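Local structure of phospholyase (Arthrobacter aurescens, 5G4I) at residues N86-T89 / R90-N93; L298-E301 / F302-N306; L386-I389 / L390-M394. The protein is a pyridoxal-phosphate-dependent phospholyase, a homologue of the class III transaminases that eliminates phosphate from substrates such as phosphoethanolamine. All coordinates share one frame; numbering follows the deposited sequence.

The three contacts come in series along one chain, and all lie within its class III aminotransferase fold. Interaction 1 lies in the loop between helices 72-82 and 94-104. Interaction 2 takes in the end of helix 296-305 and the residue after it. Their centres are 21 Å apart and their nearest atoms about 11 Å, so they do not touch. Both meet the second subunit of the dimer, and interaction 1 lies near a bound pyridoxal phosphate. Interaction 3, on helix 384-396, is on the opposite side of the chain's centre, its centre about 50 Å from that of interaction 2, and meets no other chain. Two contacts thus belong to the dimer interface and one to the packing within a subunit.

Interaction 1: residues N86-T89 / R90-N93; sequences NLHT and RYLN. With PO4 (phosphate ion), chain I.
The His88 ring has Arg90 NH2 over the centre of one face, 3.5 Å above its plane. At the ring edge, in plane, lies Arg90 CA. The guanidinium stands almost upright on the imidazole, with the two planes 80° apart. At its own edge it meets O2 of a phosphate ion, probably from the crystallisation liquor. Arg90 NH2 donates to phosphate O2 at 3.0 Å, and NH1 adds a weak bond to the same oxygen. Lys412 and Arg414 of the second subunit also bond this anion. The backbone makes a type I beta turn from His88 to Tyr91, at the subunit interface beside a pyridoxal phosphate site. The His88 side chain is about 5 Å from that of Thr311, a pyridoxal-phosphate-binding residue. His88 CG sits between the backbone N and the carbonyl carbon (chi1 55°). This lets His88 ND1 accept Arg90 N at 3.3 Å, the donor tilted 18° from the ring plane. NE2 of the same ring bonds Asn62 OD1 of the second subunit. The Tyr91 ring meets His88 obliquely, Tyr91 CE2 lying 3.5 Å from His88 CE1. Leu87 CD1 packs against Tyr91 CD2 at 3.9 Å.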
loop_
_atom_site.group_PDB
_atom_site.type_symbol
_atom_site.label_atom_id
_atom_site.label_comp_id
_atom_site.label_asym_id
_atom_site.label_seq_id
_atom_site.Cartn_x
_atom_site.Cartn_y
_atom_site.Cartn_z
ATOM N N ASN A 86 -9.188 -9.683 13.629
ATOM C CA ASN A 86 -8.583 -8.967 12.456
ATOM C C ASN A 86 -7.076 -9.069 12.378
ATOM O O ASN A 86 -6.388 -8.011 12.243
ATOM C CB ASN A 86 -9.087 -7.536 12.396
ATOM C CG ASN A 86 -8.747 -6.825 11.064
ATOM O OD1 ASN A 86 -8.631 -7.534 10.040
ATOM N ND2 ASN A 86 -8.763 -5.499 11.052
ATOM N N LEU A 87 -6.549 -10.299 12.380
ATOM C CA LEU A 87 -5.069 -10.470 12.493
ATOM C C LEU A 87 -4.428 -10.851 11.135
ATOM O O LEU A 87 -5.053 -11.423 10.226
ATOM C CB LEU A 87 -4.711 -11.584 13.509
ATOM C CG LEU A 87 -4.784 -11.168 15.002
ATOM C CD1 LEU A 87 -4.697 -12.383 15.893
ATOM C CD2 LEU A 87 -3.683 -10.150 15.326
ATOM N N HIS A 88 -3.162 -10.532 11.039
ATOM C CA HIS A 88 -2.307 -10.881 9.885
ATOM C C HIS A 88 -2.255 -12.417 9.636
ATOM O O HIS A 88 -2.638 -13.244 10.500
ATOM C CB HIS A 88 -0.887 -10.326 10.120
ATOM C CG HIS A 88 -0.306 -10.812 11.425
ATOM N ND1 HIS A 88 0.271 -12.049 11.550
ATOM C CD2 HIS A 88 -0.377 -10.294 12.690
ATOM C CE1 HIS A 88 0.537 -12.276 12.839
ATOM N NE2 HIS A 88 0.124 -11.241 13.557
ATOM N N THR A 89 -1.689 -12.734 8.490
ATOM C CA THR A 89 -1.729 -14.125 7.978
ATOM C C THR A 89 -0.691 -15.073 8.566
ATOM O O THR A 89 -0.649 -16.268 8.085
ATOM C CB THR A 89 -1.552 -14.090 6.459
ATOM O OG1 THR A 89 -0.301 -13.413 6.080
ATOM C CG2 THR A 89 -2.771 -13.395 5.783
ATOM N N ARG A 90 0.092 -14.650 9.563
ATOM C CA ARG A 90 0.993 -15.625 10.285
ATOM C C ARG A 90 0.210 -16.500 11.283
ATOM O O ARG A 90 0.769 -17.518 11.808
ATOM C CB ARG A 90 2.204 -14.961 10.887
ATOM C CG ARG A 90 3.019 -14.252 9.786
ATOM C CD ARG A 90 4.075 -13.312 10.330
ATOM N NE ARG A 90 3.365 -12.187 10.998
ATOM C CZ ARG A 90 4.003 -11.084 11.468
ATOM N NH1 ARG A 90 5.345 -10.991 11.366
ATOM N NH2 ARG A 90 3.314 -10.101 12.047
ATOM N N TYR A 91 -1.052 -16.207 11.515
ATOM C CA TYR A 91 -1.966 -17.188 12.098
ATOM C C TYR A 91 -2.986 -17.670 11.044
ATOM O O TYR A 91 -3.445 -16.832 10.205
ATOM C CB TYR A 91 -2.716 -16.521 13.274
ATOM C CG TYR A 91 -1.896 -15.935 14.376
ATOM C CD1 TYR A 91 -1.232 -16.727 15.300
ATOM C CD2 TYR A 91 -1.750 -14.568 14.464
ATOM C CE1 TYR A 91 -0.482 -16.141 16.327
ATOM C CE2 TYR A 91 -1.029 -13.948 15.459
ATOM C CZ TYR A 91 -0.364 -14.747 16.405
ATOM O OH TYR A 91 0.392 -14.151 17.419
ATOM N N LEU A 92 -3.371 -18.949 11.043
ATOM C CA LEU A 92 -4.382 -19.423 10.110
ATOM C C LEU A 92 -5.730 -18.785 10.391
ATOM O O LEU A 92 -6.075 -18.521 11.586
ATOM C CB LEU A 92 -4.555 -20.962 10.155
ATOM C CG LEU A 92 -3.434 -21.804 9.625
ATOM C CD1 LEU A 92 -3.761 -23.275 9.916
ATOM C CD2 LEU A 92 -3.334 -21.653 8.097
ATOM N N ASN A 93 -6.510 -18.514 9.366
ATOM C CA ASN A 93 -7.879 -17.943 9.493
ATOM C C ASN A 93 -8.582 -18.262 8.146
ATOM O O ASN A 93 -7.979 -18.129 7.052
ATOM C CB ASN A 93 -7.917 -16.474 9.839
ATOM C CG ASN A 93 -9.331 -15.933 10.120
ATOM O OD1 ASN A 93 -9.853 -15.963 11.343
ATOM N ND2 ASN A 93 -10.010 -15.533 9.109
HETATM P P PO4 I . 6.383 -7.665 13.963
HETATM O O1 PO4 I . 7.754 -7.398 13.407
HETATM O O2 PO4 I . 5.348 -8.139 13.062
HETATM O O3 PO4 I . 5.972 -6.353 14.592
HETATM O O4 PO4 I . 6.629 -8.725 15.053
#

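Interaction 2: residues L298-E301 / F302-N306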
loop_
_atom_site.group_PDB
_atom_site.type_symbol
_atom_site.label_atom_id
_atom_site.label_comp_id
_atom_site.label_asym_id
_atom_site.label_seq_id
_atom_site.Cartn_x
_atom_site.Cartn_y
_atom_site.Cartn_z
ATOM N N LEU A 298 5.745 -19.282 -10.810
ATOM C CA LEU A 298 6.236 -17.952 -10.465
ATOM C C LEU A 298 6.101 -17.691 -8.958
ATOM O O LEU A 298 7.050 -17.095 -8.326
ATOM C CB LEU A 298 5.576 -16.804 -11.302
ATOM C CG LEU A 298 6.047 -16.819 -12.804
ATOM C CD1 LEU A 298 5.249 -15.888 -13.703
ATOM C CD2 LEU A 298 7.533 -16.485 -13.011
ATOM N N LEU A 299 4.904 -17.988 -8.388
ATOM C CA LEU A 299 4.749 -17.763 -6.925
ATOM C C LEU A 299 5.764 -18.597 -6.109
ATOM O O LEU A 299 6.348 -18.133 -5.152
ATOM C CB LEU A 299 3.273 -17.976 -6.491
ATOM C CG LEU A 299 3.052 -17.813 -4.945
ATOM C CD1 LEU A 299 1.779 -17.068 -4.614
ATOM C CD2 LEU A 299 3.119 -19.178 -4.217
ATOM N N ASP A 300 5.914 -19.892 -6.452
ATOM C CA ASP A 300 6.795 -20.754 -5.692
ATOM C C ASP A 300 8.282 -20.270 -5.774
ATOM O O ASP A 300 8.971 -20.224 -4.771
ATOM C CB ASP A 300 6.723 -22.194 -6.280
ATOM C CG ASP A 300 7.639 -23.214 -5.521
ATOM O OD1 ASP A 300 7.350 -23.462 -4.396
ATOM O OD2 ASP A 300 8.633 -23.755 -6.092
ATOM N N GLU A 301 8.745 -19.866 -6.960
ATOM C CA GLU A 301 10.087 -19.385 -7.160
ATOM C C GLU A 301 10.381 -18.160 -6.278
ATOM O O GLU A 301 11.399 -18.025 -5.614
ATOM C CB GLU A 301 10.360 -19.100 -8.643
ATOM C CG GLU A 301 11.691 -18.439 -8.903
ATOM C CD GLU A 301 11.883 -18.058 -10.346
ATOM O OE1 GLU A 301 10.958 -17.657 -11.031
ATOM O OE2 GLU A 301 12.999 -18.219 -10.830
ATOM N N PHE A 302 9.409 -17.202 -6.341
ATOM C CA PHE A 302 9.648 -15.944 -5.598
ATOM C C PHE A 302 9.683 -16.202 -4.084
ATOM O O PHE A 302 10.532 -15.600 -3.368
ATOM C CB PHE A 302 8.531 -14.882 -5.928
ATOM C CG PHE A 302 8.785 -13.485 -5.388
ATOM C CD1 PHE A 302 9.700 -12.620 -5.994
ATOM C CD2 PHE A 302 8.043 -13.007 -4.244
ATOM C CE1 PHE A 302 9.862 -11.331 -5.486
ATOM C CE2 PHE A 302 8.269 -11.735 -3.767
ATOM C CZ PHE A 302 9.144 -10.924 -4.353
ATOM N N GLY A 303 8.803 -17.058 -3.585
ATOM C CA GLY A 303 8.837 -17.398 -2.116
ATOM C C GLY A 303 10.033 -18.210 -1.658
ATOM O O GLY A 303 10.492 -18.037 -0.539
ATOM N N ARG A 304 10.603 -18.980 -2.559
ATOM C CA ARG A 304 11.864 -19.699 -2.208
ATOM C C ARG A 304 13.024 -18.704 -2.095
ATOM O O ARG A 304 13.994 -19.015 -1.371
ATOM C CB ARG A 304 12.244 -20.766 -3.262
ATOM C CG ARG A 304 11.366 -22.007 -3.265
ATOM C CD ARG A 304 11.929 -23.128 -4.199
ATOM N NE ARG A 304 12.458 -22.692 -5.501
ATOM C CZ ARG A 304 11.782 -22.677 -6.660
ATOM N NH1 ARG A 304 10.515 -23.067 -6.710
ATOM N NH2 ARG A 304 12.371 -22.268 -7.791
ATOM N N HIS A 305 13.010 -17.609 -2.837
ATOM C CA HIS A 305 14.100 -16.661 -2.921
ATOM C C HIS A 305 13.958 -15.422 -2.005
ATOM O O HIS A 305 14.970 -14.643 -1.891
ATOM C CB HIS A 305 14.218 -16.151 -4.381
ATOM C CG HIS A 305 14.690 -17.174 -5.363
ATOM N ND1 HIS A 305 14.542 -16.978 -6.726
ATOM C CD2 HIS A 305 15.306 -18.361 -5.196
ATOM C CE1 HIS A 305 15.067 -18.035 -7.355
ATOM N NE2 HIS A 305 15.516 -18.889 -6.445
ATOM N N ASN A 306 12.778 -15.202 -1.361
ATOM C CA ASN A 306 12.571 -14.006 -0.547
ATOM C C ASN A 306 11.635 -14.299 0.590
ATOM O O ASN A 306 10.616 -14.984 0.402
ATOM C CB ASN A 306 11.894 -12.872 -1.344
ATOM C CG ASN A 306 12.648 -12.499 -2.651
ATOM O OD1 ASN A 306 13.441 -11.538 -2.733
ATOM N ND2 ASN A 306 12.301 -13.223 -3.717
#
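His305 lays one face of its ring over the backbone oxygen of Glu301, which sits 3.3 Å from the ring plane, offset toward the rim. The ring also touches the Glu301 side chain, with His305 CE1 3.7 Å from Glu301 CG. With CG anti to the backbone N (chi1 173°) and the chain extended beyond it, Glu301 runs out beside the ring. Its carboxylate does not reach the ring nitrogens. An alanine in place of His305 would probably uncover the Glu301 carbonyl and CG on this side, and would leave His164 of the second subunit without the ring it meets.

Arg304 bends at chi3 (-42°) and folds back over the preceding turn. One face of its guanidinium rests on Glu301 CA, offset toward the rim. Arg304 NH1 turns to Asp300 OD2, four residues earlier, in a salt bridge. The modelled separation is too short to be trusted, and Asp300 has two conformers, so the exact geometry is doubtful. Asp300 OD1 also bonds His30 NE2 of the second subunit.

These side chains ride on the last turns of helix 296-305. Phe302 N bonds Leu298 O at 3.1 Å, and Gly303 and Arg304 continue the i to i+4 pattern. The Glu301 carbonyl takes His305 N at 3.2 Å and a weak second bond from Arg304 N. Asn306 is the first residue to leave helical angles. Asn306 ND2 bonds Phe302 O at 3.0 Å, nearly straight at 175°, on a lone pair in the carbonyl plane. The same nitrogen lies over a face of the Phe302 ring and also bonds Gln133 OE1. The amide thus gives Phe302 O, which also has a weak bond from His305 N, a straight donor at the helix end.

Interaction 3: residues L386-I389 / L390-M394; sequences LTKI and LIEDM
Four successive i to i+4 backbone bonds, from Leu390 N to Leu386 O through Asp393 N to Ile389 O, hold this part of helix 384-396 in regular alpha form. Asp393 N to Ile389 O, at 2.8 Å, is the shortest of the four. Lys388 and Glu392 lie one turn apart and join in a salt bridge, Lys388 NZ to Glu392 OE2 at 2.8 Å. The lysine leaves with CG anti to the backbone N (chi1 176°) and bends at chi2, which carries NZ along the helix to its partner. Glu392 bends at chi2 too (-77°). Its OE2 receives the ammonium on the anti lone pair, away from OE1. OE2 also accepts Arg36 N, and OE1 pairs with Arg395, so the carboxylate is engaged at both oxygens. Aliphatic carbons also rest on backbone oxygens: Leu390 CG is 3.4 Å from Leu386 O, and Ile391 CG1 is 3.4 Å from Thr387 O. The helix is packed within its own subunit. Leu390 and Met394 lean on helix 421-436, where Asp393 OD2 bonds Ser434 while also forming a salt bridge with Arg397. Thr387 and Ile391 touch Arg403 of strand 399-404, and Leu386, Thr387 and Leu390 meet Ile373 of strand 368-373.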
loop_
_atom_site.group_PDB
_atom_site.type_symbol
_atom_site.label_atom_id
_atom_site.label_comp_id
_atom_site.label_asym_id
_atom_site.label_seq_id
_atom_site.Cartn_x
_atom_site.Cartn_y
_atom_site.Cartn_z
ATOM N N LEU A 386 -13.230 23.194 -25.022
ATOM C CA LEU A 386 -14.648 22.816 -25.176
ATOM C C LEU A 386 -14.959 21.579 -24.231
ATOM O O LEU A 386 -16.046 21.491 -23.622
ATOM C CB LEU A 386 -15.017 22.443 -26.595
ATOM C CG LEU A 386 -14.914 23.549 -27.710
ATOM C CD1 LEU A 386 -15.409 23.147 -29.043
ATOM C CD2 LEU A 386 -15.605 24.795 -27.202
ATOM N N THR A 387 -13.974 20.715 -24.107
ATOM C CA THR A 387 -14.124 19.536 -23.179
ATOM C C THR A 387 -14.342 19.994 -21.763
ATOM O O THR A 387 -15.203 19.486 -21.049
ATOM C CB THR A 387 -12.866 18.565 -23.311
ATOM O OG1 THR A 387 -12.602 18.273 -24.664
ATOM C CG2 THR A 387 -13.117 17.226 -22.609
ATOM N N LYS A 388 -13.562 20.996 -21.278
ATOM C CA LYS A 388 -13.718 21.526 -19.940
ATOM C C LYS A 388 -15.099 22.160 -19.717
ATOM O O LYS A 388 -15.748 22.040 -18.677
ATOM C CB LYS A 388 -12.558 22.522 -19.628
ATOM C CG LYS A 388 -12.684 23.189 -18.322
ATOM C CD LYS A 388 -12.478 22.296 -17.173
ATOM C CE LYS A 388 -12.277 23.123 -15.863
ATOM N NZ LYS A 388 -12.507 22.216 -14.745
ATOM N N ILE A 389 -15.522 22.933 -20.740
ATOM C CA ILE A 389 -16.896 23.549 -20.738
ATOM C C ILE A 389 -17.985 22.468 -20.505
ATOM O O ILE A 389 -18.880 22.625 -19.637
ATOM C CB ILE A 389 -17.168 24.361 -22.059
ATOM C CG1 ILE A 389 -16.330 25.644 -22.048
ATOM C CG2 ILE A 389 -18.633 24.639 -22.209
ATOM C CD1 ILE A 389 -16.353 26.441 -23.358
ATOM N N LEU A 390 -17.855 21.376 -21.264
ATOM C CA LEU A 390 -18.826 20.260 -21.125
ATOM C C LEU A 390 -18.809 19.600 -19.712
ATOM O O LEU A 390 -19.869 19.290 -19.138
ATOM C CB LEU A 390 -18.588 19.220 -22.164
ATOM C CG LEU A 390 -18.849 19.595 -23.660
ATOM C CD1 LEU A 390 -18.253 18.590 -24.632
ATOM C CD2 LEU A 390 -20.353 19.700 -23.934
ATOM N N ILE A 391 -17.604 19.386 -19.201
ATOM C CA ILE A 391 -17.516 18.793 -17.833
ATOM C C ILE A 391 -18.155 19.678 -16.736
ATOM O O ILE A 391 -18.919 19.202 -15.897
ATOM C CB ILE A 391 -16.018 18.478 -17.515
ATOM C CG1 ILE A 391 -15.551 17.350 -18.388
ATOM C CG2 ILE A 391 -15.790 18.171 -16.036
ATOM C CD1 ILE A 391 -14.015 17.197 -18.446
ATOM N N GLU A 392 -17.868 21.018 -16.796
ATOM C CA GLU A 392 -18.485 21.917 -15.824
ATOM C C GLU A 392 -20.009 22.063 -16.041
ATOM O O GLU A 392 -20.780 22.160 -15.050
ATOM C CB GLU A 392 -17.766 23.265 -15.880
ATOM C CG GLU A 392 -16.314 23.222 -15.414
ATOM C CD GLU A 392 -16.100 23.160 -13.886
ATOM O OE1 GLU A 392 -17.076 23.312 -13.157
ATOM O OE2 GLU A 392 -14.867 23.100 -13.482
ATOM N N ASP A 393 -20.432 22.136 -17.325
ATOM C CA ASP A 393 -21.848 22.223 -17.619
ATOM C C ASP A 393 -22.668 20.978 -17.134
ATOM O O ASP A 393 -23.734 21.037 -16.542
ATOM C CB ASP A 393 -22.100 22.489 -19.125
ATOM C CG ASP A 393 -23.571 22.736 -19.424
ATOM O OD1 ASP A 393 -24.119 23.702 -18.888
ATOM O OD2 ASP A 393 -24.155 21.987 -20.128
ATOM N N MET A 394 -22.060 19.804 -17.356
ATOM C CA MET A 394 -22.686 18.568 -16.903
ATOM C C MET A 394 -22.804 18.531 -15.374
ATOM O O MET A 394 -23.806 18.138 -14.817
ATOM C CB MET A 394 -21.842 17.384 -17.439
ATOM C CG MET A 394 -22.101 17.113 -18.924
ATOM S SD MET A 394 -23.758 16.398 -19.323
ATOM C CE MET A 394 -23.489 14.644 -18.938
#